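Local coordinates for protein cellulose 1,4-beta-cellobiosidase (PDB 4JJJ) that probably cleaves cellobiose units from cellulose chains, this chain being the family 48 glycoside hydrolase part of a longer cellulase, at residues R22-L27 / D167-I172; W365-S368 / G372-G375; G416-N421 / D442-W447. The protein carries 1 engineered substitution. All blocks are in the same frame, centred on the assembly; numbering follows the deposited sequence.

Interaction 1 of 3, residues R22-L27 / D167-I172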
ATOM      1  N   ARG A  22      14.075 -13.352  -6.157  0.50  8.39           N
ATOM      2  CA  ARG A  22      14.112 -14.607  -6.943  0.50  8.83           C
ATOM      3  C   ARG A  22      14.193 -14.238  -8.407  0.50  9.82           C
ATOM      4  O   ARG A  22      13.467 -13.353  -8.877  0.50  8.77           O
ATOM      5  CB  ARG A  22      12.898 -15.458  -6.648  0.50 10.30           C
ATOM      6  CG  ARG A  22      12.881 -16.729  -7.483  0.50 11.13           C
ATOM      7  CD  ARG A  22      11.822 -17.699  -6.919  0.50 12.12           C
ATOM      8  NE  ARG A  22      11.766 -18.949  -7.688  0.50 14.01           N
ATOM      9  CZ  ARG A  22      11.329 -20.095  -7.178  0.50 14.79           C
ATOM     10  NH1 ARG A  22      10.977 -20.139  -5.920  0.50 17.86           N
ATOM     11  NH2 ARG A  22      11.258 -21.214  -7.927  0.50 13.69           N
ATOM     12  N   GLU A  23      15.063 -14.944  -9.166  1.00 10.29           N
ATOM     13  CA  GLU A  23      15.253 -14.685 -10.553  1.00 11.12           C
ATOM     14  C   GLU A  23      14.430 -15.702 -11.319  1.00 10.69           C
ATOM     15  O   GLU A  23      14.434 -16.909 -11.007  1.00 11.68           O
ATOM     16  CB  GLU A  23      16.731 -14.906 -10.920  1.00 13.91           C
ATOM     17  CG  GLU A  23      16.958 -14.425 -12.336  1.00 18.49           C
ATOM     18  CD  GLU A  23      18.414 -14.407 -12.730  1.00 28.53           C
ATOM     19  OE1 GLU A  23      19.251 -13.848 -11.977  1.00 33.23           O
ATOM     20  OE2 GLU A  23      18.665 -14.892 -13.856  1.00 33.66           O
ATOM     21  N   PHE A  24      13.703 -15.189 -12.260  1.00 11.37           N
ATOM     22  CA  PHE A  24      12.904 -15.959 -13.245  1.00 13.79           C
ATOM     23  C   PHE A  24      13.353 -15.535 -14.640  1.00 17.42           C
ATOM     24  O   PHE A  24      13.053 -14.439 -15.134  1.00 15.43           O
ATOM     25  CB  PHE A  24      11.380 -15.637 -13.096  1.00 12.97           C
ATOM     26  CG  PHE A  24      10.785 -16.051 -11.829  1.00 13.66           C
ATOM     27  CD1 PHE A  24      10.087 -17.223 -11.705  1.00 12.61           C
ATOM     28  CD2 PHE A  24      10.832 -15.178 -10.698  1.00 12.87           C
ATOM     29  CE1 PHE A  24       9.548 -17.613 -10.535  1.00 14.04           C
ATOM     30  CE2 PHE A  24      10.250 -15.536  -9.551  1.00 12.51           C
ATOM     31  CZ  PHE A  24       9.598 -16.727  -9.433  1.00 13.20           C
ATOM     32  N   ASN A  25      14.064 -16.426 -15.322  0.50 20.26           N
ATOM     33  CA  ASN A  25      14.517 -16.159 -16.710  0.50 21.06           C
ATOM     34  C   ASN A  25      15.208 -14.792 -16.965  0.50 19.97           C
ATOM     35  O   ASN A  25      14.886 -14.094 -17.904  0.50 20.05           O
ATOM     36  CB  ASN A  25      13.309 -16.288 -17.625  0.50 21.70           C
ATOM     37  CG  ASN A  25      13.699 -16.484 -19.065  0.50 21.61           C
ATOM     38  OD1 ASN A  25      14.897 -16.718 -19.359  0.50 19.26           O
ATOM     39  ND2 ASN A  25      12.698 -16.401 -19.969  0.50 21.22           N
ATOM     40  N   GLY A  26      16.121 -14.388 -16.102  1.00 18.87           N
ATOM     41  CA  GLY A  26      16.820 -13.137 -16.310  1.00 18.16           C
ATOM     42  C   GLY A  26      16.181 -11.918 -15.664  1.00 18.88           C
ATOM     43  O   GLY A  26      16.822 -10.869 -15.623  1.00 18.76           O
ATOM     44  N   LEU A  27      14.968 -12.109 -15.117  1.00 12.30           N
ATOM     45  CA  LEU A  27      14.237 -10.975 -14.495  1.00 10.79           C
ATOM     46  C   LEU A  27      14.150 -11.228 -13.017  1.00  9.89           C
ATOM     47  O   LEU A  27      14.134 -12.350 -12.590  1.00 11.84           O
ATOM     48  CB  LEU A  27      12.824 -10.842 -15.046  1.00 10.56           C
ATOM     49  CG  LEU A  27      12.702 -10.390 -16.530  1.00 10.34           C
ATOM     50  CD1 LEU A  27      11.275 -10.550 -16.998  1.00 11.74           C
ATOM     51  CD2 LEU A  27      13.304  -9.032 -16.750  1.00 11.63           C
ATOM     52  N   ASP A 167       6.441 -21.910 -11.719  1.00 14.58           N
ATOM     53  CA  ASP A 167       7.104 -21.241 -12.809  1.00 14.99           C
ATOM     54  C   ASP A 167       7.029 -19.708 -12.760  1.00 14.37           C
ATOM     55  O   ASP A 167       7.869 -19.063 -13.387  1.00 13.81           O
ATOM     56  CB  ASP A 167       6.580 -21.778 -14.141  1.00 17.11           C
ATOM     57  CG  ASP A 167       6.800 -23.308 -14.273  1.00 20.00           C
ATOM     58  OD1 ASP A 167       7.909 -23.742 -14.441  1.00 24.71           O
ATOM     59  OD2 ASP A 167       5.833 -24.035 -14.115  1.00 24.76           O
ATOM     60  N   ALA A 168       6.041 -19.142 -12.086  1.00 12.08           N
ATOM     61  CA  ALA A 168       5.943 -17.686 -11.945  1.00 11.52           C
ATOM     62  C   ALA A 168       5.392 -17.490 -10.502  1.00  9.73           C
ATOM     63  O   ALA A 168       4.718 -18.387  -9.954  1.00 10.30           O
ATOM     64  CB  ALA A 168       4.987 -17.117 -12.915  1.00 11.49           C
ATOM     65  N   PRO A 169       5.637 -16.338  -9.889  1.00  8.78           N
ATOM     66  CA  PRO A 169       4.934 -16.032  -8.694  1.00  8.62           C
ATOM     67  C   PRO A 169       3.416 -16.216  -8.815  1.00  7.81           C
ATOM     68  O   PRO A 169       2.846 -15.814  -9.873  1.00  8.29           O
ATOM     69  CB  PRO A 169       5.281 -14.526  -8.500  1.00  8.54           C
ATOM     70  CG  PRO A 169       6.626 -14.316  -9.184  1.00  9.26           C
ATOM     71  CD  PRO A 169       6.455 -15.196 -10.370  1.00  8.11           C
ATOM     72  N   ALA A 170       2.733 -16.734  -7.791  1.00  7.29           N
ATOM     73  CA  ALA A 170       1.282 -16.885  -7.857  1.00  6.86           C
ATOM     74  C   ALA A 170       0.534 -15.592  -7.502  1.00  6.61           C
ATOM     75  O   ALA A 170       0.917 -14.948  -6.505  1.00  6.66           O
ATOM     76  CB  ALA A 170       0.818 -17.984  -6.969  1.00  7.23           C
ATOM     77  N   TYR A 171      -0.541 -15.291  -8.201  1.00  7.64           N
ATOM     78  CA  TYR A 171      -1.404 -14.150  -7.779  1.00  6.61           C
ATOM     79  C   TYR A 171      -2.298 -14.625  -6.710  1.00  6.41           C
ATOM     80  O   TYR A 171      -3.091 -15.544  -6.917  1.00  7.03           O
ATOM     81  CB  TYR A 171      -2.228 -13.666  -9.008  1.00  6.63           C
ATOM     82  CG  TYR A 171      -1.487 -12.875 -10.025  1.00  7.04           C
ATOM     83  CD1 TYR A 171      -0.871 -13.494 -11.142  1.00  6.99           C
ATOM     84  CD2 TYR A 171      -1.420 -11.482  -9.980  1.00  6.89           C
ATOM     85  CE1 TYR A 171      -0.206 -12.719 -12.115  1.00  7.53           C
ATOM     86  CE2 TYR A 171      -0.761 -10.726 -10.929  1.00  7.28           C
ATOM     87  CZ  TYR A 171      -0.149 -11.342 -12.021  1.00  7.07           C
ATOM     88  OH  TYR A 171       0.493 -10.564 -13.000  1.00  6.75           O
ATOM     89  N   ILE A 172      -2.239 -14.021  -5.508  1.00  6.27           N
ATOM     90  CA  ILE A 172      -2.999 -14.442  -4.394  1.00  6.37           C
ATOM     91  C   ILE A 172      -3.611 -13.222  -3.691  1.00  6.71           C
ATOM     92  O   ILE A 172      -3.231 -12.071  -3.967  1.00  6.53           O
ATOM     93  CB  ILE A 172      -2.108 -15.201  -3.356  1.00  6.70           C
ATOM     94  CG1 ILE A 172      -0.850 -14.463  -2.956  1.00  6.57           C
ATOM     95  CG2 ILE A 172      -1.716 -16.548  -3.998  1.00  7.19           C
ATOM     96  CD1 ILE A 172      -0.312 -14.983  -1.628  1.00  7.21           C
TER
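Phe24 lies against Pro169, whose CD sits over one ring face, 3.9 Å from the centroid of the Phe24 ring and 23° off the ring normal. This is a CH-pi contact, and proline suits it because the CD hydrogens, polarised by the adjacent nitrogen, meet the pi cloud. The nearest atoms are Phe24 CZ and Pro169 CD at 3.6 Å, so the proline covers the far rim of the ring rather than its middle. With CG anti to its own carbonyl carbon (chi1 -65°), the phenyl group reaches out from the strand to the chain at 167-169. Its CD1 comes obliquely within 3.3 Å of Asp167 O, and CE1 touches Ala168 CA at 3.9 Å. Phe83 and Val29 also pack on Phe24 and Pro169, making this the tight, buried part.

The outer side is looser. Asp167 directs its CB away and keeps its carboxylate at the surface, while Asn25 and Gly26 stand exposed in the turn. Asparagine tolerates the left-handed helical angles at its position, and glycine accepts a positive phi where a CB would press on the preceding carbonyl oxygen. Leu27 N bonds to Phe24 O at 3.0 Å, and Phe24 N returns the bond to Leu27 O. The whole is a beta hairpin with a two-residue loop, Asn25-Gly26, in a type I' turn, packed near the zinc ligand Asp153.

Interaction 2 of 3, residues W365-S368 / G372-G375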
ATOM      1  N   TRP A 365      -6.530  19.545   6.138  1.00  5.44           N
ATOM      2  CA  TRP A 365      -7.722  19.321   6.947  1.00  5.74           C
ATOM      3  C   TRP A 365      -7.406  18.329   8.050  1.00  5.27           C
ATOM      4  O   TRP A 365      -7.887  18.460   9.198  1.00  5.24           O
ATOM      5  CB  TRP A 365      -8.840  18.809   6.086  1.00  5.66           C
ATOM      6  CG  TRP A 365     -10.048  18.308   6.843  1.00  6.19           C
ATOM      7  CD1 TRP A 365     -10.847  19.017   7.675  1.00  7.06           C
ATOM      8  CD2 TRP A 365     -10.572  16.971   6.814  1.00  5.80           C
ATOM      9  NE1 TRP A 365     -11.827  18.207   8.190  1.00  6.60           N
ATOM     10  CE2 TRP A 365     -11.728  16.955   7.643  1.00  6.84           C
ATOM     11  CE3 TRP A 365     -10.212  15.814   6.133  1.00  6.38           C
ATOM     12  CZ2 TRP A 365     -12.457  15.817   7.865  1.00  6.77           C
ATOM     13  CZ3 TRP A 365     -10.932  14.647   6.390  1.00  5.80           C
ATOM     14  CH2 TRP A 365     -12.059  14.645   7.192  1.00  6.78           C
ATOM     15  N   LEU A 366      -6.525  17.342   7.776  1.00  4.98           N
ATOM     16  CA  LEU A 366      -6.235  16.287   8.762  1.00  4.69           C
ATOM     17  C   LEU A 366      -5.141  16.676   9.726  1.00  4.60           C
ATOM     18  O   LEU A 366      -4.723  15.828  10.570  1.00  5.09           O
ATOM     19  CB  LEU A 366      -5.796  14.997   8.037  1.00  4.38           C
ATOM     20  CG  LEU A 366      -6.951  14.335   7.269  1.00  4.55           C
ATOM     21  CD1 LEU A 366      -6.497  13.305   6.253  1.00  4.85           C
ATOM     22  CD2 LEU A 366      -7.924  13.671   8.227  1.00  5.24           C
ATOM     23  N   GLN A 367      -4.531  17.855   9.597  1.00  4.99           N
ATOM     24  CA  GLN A 367      -3.423  18.175  10.435  1.00  5.04           C
ATOM     25  C   GLN A 367      -3.859  18.540  11.875  1.00  5.13           C
ATOM     26  O   GLN A 367      -4.569  19.519  12.119  1.00  6.09           O
ATOM     27  CB  GLN A 367      -2.532  19.304   9.838  1.00  5.17           C
ATOM     28  CG  GLN A 367      -1.277  19.548  10.629  1.00  6.02           C
ATOM     29  CD  GLN A 367      -0.214  20.247   9.825  1.00  6.32           C
ATOM     30  OE1 GLN A 367      -0.498  21.232   9.127  1.00  6.02           O
ATOM     31  NE2 GLN A 367       0.964  19.725   9.869  1.00  5.69           N
ATOM     32  N   SER A 368      -3.432  17.725  12.792  1.00  5.04           N
ATOM     33  CA  SER A 368      -3.776  17.823  14.236  1.00  5.45           C
ATOM     34  C   SER A 368      -3.201  19.087  14.839  1.00  5.93           C
ATOM     35  O   SER A 368      -2.241  19.740  14.331  1.00  6.60           O
ATOM     36  CB  SER A 368      -3.272  16.593  14.986  1.00  5.27           C
ATOM     37  OG  SER A 368      -1.822  16.566  14.953  1.00  5.87           O
ATOM     38  N   GLY A 372       0.962  16.123  13.619  1.00  5.90           N
ATOM     39  CA  GLY A 372       0.758  14.887  12.892  1.00  6.39           C
ATOM     40  C   GLY A 372      -0.525  14.896  12.091  1.00  5.69           C
ATOM     41  O   GLY A 372      -1.503  15.560  12.438  1.00  6.15           O
ATOM     42  N   ILE A 373      -0.565  14.122  11.033  1.00  5.41           N
ATOM     43  CA  ILE A 373      -1.667  14.019  10.062  1.00  5.31           C
ATOM     44  C   ILE A 373      -2.622  12.888  10.386  1.00  5.05           C
ATOM     45  O   ILE A 373      -2.238  11.695  10.391  1.00  5.50           O
ATOM     46  CB  ILE A 373      -1.187  13.950   8.627  1.00  5.27           C
ATOM     47  CG1 ILE A 373      -0.015  14.952   8.347  1.00  5.47           C
ATOM     48  CG2 ILE A 373      -2.330  14.086   7.641  1.00  5.62           C
ATOM     49  CD1 ILE A 373      -0.299  16.425   8.552  1.00  6.04           C
ATOM     50  N   ALA A 374      -3.845  13.264  10.699  1.00  4.76           N
ATOM     51  CA  ALA A 374      -4.875  12.261  11.113  1.00  5.00           C
ATOM     52  C   ALA A 374      -5.344  11.416   9.959  1.00  5.11           C
ATOM     53  O   ALA A 374      -4.925  11.594   8.789  1.00  5.16           O
ATOM     54  CB  ALA A 374      -6.026  12.957  11.761  1.00  4.63           C
ATOM     55  N   GLY A 375      -6.241  10.472  10.241  1.00  5.55           N
ATOM     56  CA  GLY A 375      -6.382   9.305   9.381  1.00  5.64           C
ATOM     57  C   GLY A 375      -6.870   9.538   7.986  1.00  6.54           C
ATOM     58  O   GLY A 375      -6.210   9.177   7.003  1.00  5.68           O
TER
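Leu366 lays its CB against CG2 of Ile373, 3.6 Å away, and spreads its methyls along the backbone of Ala374. CD2 lies 4.1 Å from Ala374 CB, and CD1 is 3.4 Å from Ala374 O, a buried oxygen that has no hydrogen-bonding partner in the model. The branched, apolar leucine fills this interior corner without bringing in a polar group. With an alanine here the two methyls would be gone, and a gap would probably open beside Ala374, removing packing from Tyr400 as well.

The backbones form a single antiparallel bridge, with Gln367 and Ile373 as a non-hydrogen-bonded pair. Ala374 N gives a nearly straight bond (172°) to Leu366 O at 2.7 Å. At the other end Gly372 O is gripped twice by Ser368: N comes nearly head-on to the carbonyl at 2.9 Å, while OG, at 2.7 Å, uses a lone pair in the carbonyl plane. Serine suits this place because its short hydroxyl, held between backbone N and carbonyl carbon (chi1 65°), folds back to the same acceptor. Gln367 runs extended across Ile373 CD1, which touches its chain from CB to NE2; its amide bonds Gln364, Gly371 and Ile440.

This loop, doubled back on itself through the bridge, joins helix 348-365 to strand 376-378. Helix 435-450 covers Gln367 and Ile373, strand 488-496 meets Ser368 and Ala374, and strand 398-401 lies against Leu366.

Interaction 3 of 3, residues G416-N421 / D442-W447. With CA (calcium ion), chain G; BGC (beta-D-glucopyranose), chain B.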
ATOM      1  N   GLY A 416       4.914   5.241  10.444  1.00  5.14           N
ATOM      2  CA  GLY A 416       5.429   5.113   9.073  1.00  5.12           C
ATOM      3  C   GLY A 416       4.597   5.855   8.060  1.00  4.91           C
ATOM      4  O   GLY A 416       5.130   6.418   7.101  1.00  4.93           O
ATOM      5  N   PHE A 417       3.269   5.886   8.202  1.00  4.92           N
ATOM      6  CA  PHE A 417       2.493   6.549   7.194  1.00  4.89           C
ATOM      7  C   PHE A 417       2.699   8.053   7.214  1.00  4.58           C
ATOM      8  O   PHE A 417       2.561   8.736   6.213  1.00  4.59           O
ATOM      9  CB  PHE A 417       1.019   6.233   7.418  1.00  5.01           C
ATOM     10  CG  PHE A 417       0.540   4.932   6.875  1.00  5.29           C
ATOM     11  CD1 PHE A 417       0.794   4.557   5.557  1.00  5.58           C
ATOM     12  CD2 PHE A 417      -0.090   4.055   7.707  1.00  5.94           C
ATOM     13  CE1 PHE A 417       0.290   3.332   5.046  1.00  5.76           C
ATOM     14  CE2 PHE A 417      -0.545   2.867   7.213  1.00  5.87           C
ATOM     15  CZ  PHE A 417      -0.366   2.518   5.903  1.00  5.90           C
ATOM     16  N   GLN A 418       3.074   8.599   8.385  1.00  4.09           N
ATOM     17  CA  GLN A 418       3.384  10.043   8.504  1.00  4.23           C
ATOM     18  C   GLN A 418       4.515  10.410   7.568  1.00  3.97           C
ATOM     19  O   GLN A 418       4.403  11.344   6.760  1.00  4.19           O
ATOM     20  CB  GLN A 418       3.835  10.470   9.875  1.00  4.65           C
ATOM     21  CG  GLN A 418       2.812  10.330  11.002  1.00  4.63           C
ATOM     22  CD  GLN A 418       1.649  11.200  10.805  1.00  4.91           C
ATOM     23  OE1 GLN A 418       1.783  12.472  10.629  1.00  5.56           O
ATOM     24  NE2 GLN A 418       0.449  10.609  10.796  1.00  4.50           N
ATOM     25  N   VAL A 419       5.612   9.618   7.607  1.00  4.03           N
ATOM     26  CA  VAL A 419       6.810   9.888   6.775  1.00  4.56           C
ATOM     27  C   VAL A 419       6.606   9.487   5.356  1.00  4.38           C
ATOM     28  O   VAL A 419       7.164  10.148   4.445  1.00  4.93           O
ATOM     29  CB  VAL A 419       8.071   9.363   7.442  1.00  4.74           C
ATOM     30  CG1 VAL A 419       8.422  10.178   8.676  1.00  5.49           C
ATOM     31  CG2 VAL A 419       8.005   7.896   7.795  1.00  4.97           C
ATOM     32  N   TRP A 420       5.894   8.442   5.070  1.00  4.41           N
ATOM     33  CA  TRP A 420       5.662   8.084   3.662  1.00  4.40           C
ATOM     34  C   TRP A 420       4.912   9.233   2.938  1.00  4.88           C
ATOM     35  O   TRP A 420       5.290   9.664   1.812  1.00  4.40           O
ATOM     36  CB  TRP A 420       4.967   6.792   3.524  1.00  4.45           C
ATOM     37  CG  TRP A 420       5.790   5.590   3.670  1.00  4.58           C
ATOM     38  CD1 TRP A 420       7.130   5.506   3.721  1.00  4.71           C
ATOM     39  CD2 TRP A 420       5.307   4.231   3.617  1.00  5.11           C
ATOM     40  NE1 TRP A 420       7.507   4.202   3.779  1.00  4.80           N
ATOM     41  CE2 TRP A 420       6.417   3.391   3.678  1.00  4.61           C
ATOM     42  CE3 TRP A 420       4.027   3.681   3.506  1.00  4.94           C
ATOM     43  CZ2 TRP A 420       6.313   2.018   3.614  1.00  5.16           C
ATOM     44  CZ3 TRP A 420       3.901   2.287   3.442  1.00  5.12           C
ATOM     45  CH2 TRP A 420       5.030   1.480   3.488  1.00  5.16           C
ATOM     46  N   ASN A 421       3.858   9.766   3.594  1.00  4.67           N
ATOM     47  CA  ASN A 421       3.148  10.915   3.021  1.00  5.29           C
ATOM     48  C   ASN A 421       3.999  12.169   3.022  1.00  5.05           C
ATOM     49  O   ASN A 421       4.199  12.829   1.970  1.00  5.02           O
ATOM     50  CB  ASN A 421       1.854  11.135   3.753  1.00  5.96           C
ATOM     51  CG  ASN A 421       1.308  12.507   3.513  1.00  7.57           C
ATOM     52  OD1 ASN A 421       1.204  12.907   2.409  1.00  8.64           O
ATOM     53  ND2 ASN A 421       0.721  13.099   4.564  1.00  9.72           N
ATOM     54  N   ASP A 442       5.758  23.125   7.818  1.00  6.53           N
ATOM     55  CA  ASP A 442       6.233  23.987   8.880  1.00  7.85           C
ATOM     56  C   ASP A 442       5.638  23.590  10.227  1.00  8.22           C
ATOM     57  O   ASP A 442       6.275  23.901  11.256  1.00  8.47           O
ATOM     58  CB  ASP A 442       5.905  25.456   8.519  1.00  9.48           C
ATOM     59  CG  ASP A 442       6.869  26.066   7.469  1.00 10.22           C
ATOM     60  OD1 ASP A 442       7.914  25.550   7.106  1.00 11.60           O
ATOM     61  OD2 ASP A 442       6.445  27.176   7.018  1.00 12.37           O
ATOM     62  N   LYS A 443       4.432  23.027  10.237  1.00  7.61           N
ATOM     63  CA  LYS A 443       3.855  22.536  11.473  1.00  7.90           C
ATOM     64  C   LYS A 443       4.228  21.082  11.790  1.00  7.74           C
ATOM     65  O   LYS A 443       4.384  20.722  12.948  1.00  8.42           O
ATOM     66  CB  LYS A 443       2.363  22.734  11.366  1.00  9.39           C
ATOM     67  CG  LYS A 443       1.648  22.355  12.655  1.00 11.14           C
ATOM     68  CD  LYS A 443       0.172  22.732  12.727  1.00 13.19           C
ATOM     69  CE  LYS A 443      -0.442  22.375  14.088  1.00 14.95           C
ATOM     70  NZ  LYS A 443      -1.874  22.864  14.260  1.00 16.72           N
ATOM     71  N   TRP A 444       4.379  20.256  10.787  1.00  6.28           N
ATOM     72  CA  TRP A 444       4.712  18.836  11.033  1.00  6.07           C
ATOM     73  C   TRP A 444       6.125  18.594  11.445  1.00  6.37           C
ATOM     74  O   TRP A 444       6.395  17.764  12.305  1.00  6.56           O
ATOM     75  CB  TRP A 444       4.345  17.993   9.726  1.00  5.52           C
ATOM     76  CG  TRP A 444       4.531  16.540   9.843  1.00  5.61           C
ATOM     77  CD1 TRP A 444       3.533  15.624  10.143  1.00  6.00           C
ATOM     78  CD2 TRP A 444       5.718  15.796   9.655  1.00  5.39           C
ATOM     79  NE1 TRP A 444       4.030  14.390  10.160  1.00  5.84           N
ATOM     80  CE2 TRP A 444       5.389  14.434   9.912  1.00  5.44           C
ATOM     81  CE3 TRP A 444       7.016  16.114   9.337  1.00  5.20           C
ATOM     82  CZ2 TRP A 444       6.323  13.412   9.795  1.00  6.07           C
ATOM     83  CZ3 TRP A 444       7.960  15.098   9.270  1.00  5.83           C
ATOM     84  CH2 TRP A 444       7.619  13.793   9.488  1.00  5.94           C
ATOM     85  N   VAL A 445       7.060  19.283  10.780  1.00  6.79           N
ATOM     86  CA  VAL A 445       8.489  19.037  10.957  1.00  6.80           C
ATOM     87  C   VAL A 445       8.933  19.232  12.419  1.00  6.73           C
ATOM     88  O   VAL A 445       9.515  18.323  12.981  1.00  7.03           O
ATOM     89  CB  VAL A 445       9.340  19.820   9.934  1.00  7.22           C
ATOM     90  CG1 VAL A 445      10.838  19.798  10.268  1.00  7.72           C
ATOM     91  CG2 VAL A 445       9.160  19.236   8.540  1.00  8.03           C
ATOM     92  N   PRO A 446       8.548  20.309  13.064  1.00  7.55           N
ATOM     93  CA  PRO A 446       8.915  20.429  14.472  1.00  8.38           C
ATOM     94  C   PRO A 446       8.414  19.339  15.359  1.00  8.12           C
ATOM     95  O   PRO A 446       9.124  18.926  16.266  1.00 10.54           O
ATOM     96  CB  PRO A 446       8.418  21.806  14.881  1.00  9.42           C
ATOM     97  CG  PRO A 446       8.090  22.521  13.658  1.00 10.70           C
ATOM     98  CD  PRO A 446       7.922  21.550  12.536  1.00  9.09           C
ATOM     99  N   TRP A 447       7.198  18.884  15.111  1.00  7.62           N
ATOM    100  CA  TRP A 447       6.600  17.842  15.859  1.00  7.78           C
ATOM    101  C   TRP A 447       7.395  16.594  15.686  1.00  7.50           C
ATOM    102  O   TRP A 447       7.694  15.883  16.652  1.00  7.25           O
ATOM    103  CB  TRP A 447       5.136  17.558  15.384  1.00  7.73           C
ATOM    104  CG  TRP A 447       4.523  16.398  15.952  1.00  7.80           C
ATOM    105  CD1 TRP A 447       4.095  16.204  17.246  1.00  8.78           C
ATOM    106  CD2 TRP A 447       4.144  15.211  15.244  1.00  7.81           C
ATOM    107  NE1 TRP A 447       3.496  14.988  17.382  1.00  8.65           N
ATOM    108  CE2 TRP A 447       3.525  14.339  16.172  1.00  7.63           C
ATOM    109  CE3 TRP A 447       4.362  14.744  13.930  1.00  7.57           C
ATOM    110  CZ2 TRP A 447       3.080  13.065  15.849  1.00  7.91           C
ATOM    111  CZ3 TRP A 447       3.915  13.481  13.581  1.00  7.28           C
ATOM    112  CH2 TRP A 447       3.274  12.615  14.594  1.00  7.73           C
TER
HETATM  113 CA    CA G 706       7.925  28.549   6.043  1.00 31.01          CA
HETATM  114  C2  BGC B   2       4.849  -3.330   6.016  0.50  2.90           C
HETATM  115  C3  BGC B   2       4.450  -2.660   4.704  0.50  2.77           C
HETATM  116  C4  BGC B   2       3.069  -1.956   4.854  0.50  2.76           C
HETATM  117  C5  BGC B   2       2.993  -1.089   6.135  0.50  2.74           C
HETATM  118  C6  BGC B   2       1.589  -0.571   6.343  0.50  2.74           C
HETATM  119  C1  BGC B   2       4.774  -2.368   7.187  0.50  3.11           C
HETATM  120  O2  BGC B   2       6.189  -3.796   5.928  0.50  2.92           O
HETATM  121  O3  BGC B   2       4.437  -3.686   3.681  0.50  2.86           O
HETATM  122  O4  BGC B   2       2.839  -1.159   3.674  0.50  2.67           O
HETATM  123  O5  BGC B   2       3.415  -1.893   7.244  0.50  2.90           O
HETATM  124  O6  BGC B   2       0.662  -1.637   6.426  0.50  2.72           O
HETATM  125  O   HOH W   1       9.533  26.871   5.376  1.00 19.35           O
HETATM  126  O   HOH W   2      10.263  28.924   6.119  1.00 17.81           O
HETATM  127  O   HOH W   3       7.985  30.662   6.688  0.50 32.30           O
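Trp444 and Trp447 carry helix 442-447 onto Gln418 and Val419 of helix 416-421; the axes of the two short segments approach to 12.3 Å, with their N-to-C directions 136° apart. Within helix 435-450, Asp442 lies toward the surface, and its OD2 binds a calcium ion at 2.2 Å. Three waters and Glu438 complete the metal's partners, while OD1 accepts from one of those waters. Lys443 turns aside and bonds Tyr482.

Trp444 then points inward. Its CG is anti to the backbone N (chi1 -176°), which carries the indole across to Gln418. NE1 donates to Gln418 OE1 at 3.0 Å, on a lone pair in the carbonyl plane; amide and indole are nearly coplanar, 16° apart. At the ring's other end CH2 meets Val419 CG1 at 3.8 Å; valine, apolar and branched, suits a site between the Trp444 edge and Ala504 and Leu505 of helix 499-516. Pro446 lacks the N-H that would bond to the turn before, and the helix kinks there. Trp447 sets its CE3 over the Trp444 face and brings CZ3 within 3.8 Å of Gln418 OE1.

Helix 416-421 also faces the glycan: Phe417 CZ lies 3.7 Å from C6 of a glucose, and Trp420 presents its ring edge to O4. Two donors, Trp444 NE1 and Ile373 N, thus satisfy the buried Gln418 OE1 and fix the turn of its amide.

How the interactions relate
Along the chain the three contacts follow in series, all within the family 48 catalytic part, whose fold is an (alpha/alpha)6 barrel with added loops and short sheets. Interaction 1 stands apart: its centre lies about 40 Å from that of interaction 2 and about 36 Å from that of interaction 3, across the middle of the chain, where a hairpin meets the loop leading into strand 170-173 of a four-stranded sheet. Interactions 2 and 3 are neighbours, with centres about 10 Å apart. Gly372 CA packs on Trp447 CZ3 at 3.5 Å, and the bond from Ile373 N to Gln418 OE1 ties the loop at 365-375 to the helix pair that connects a glucose-binding face with a calcium site.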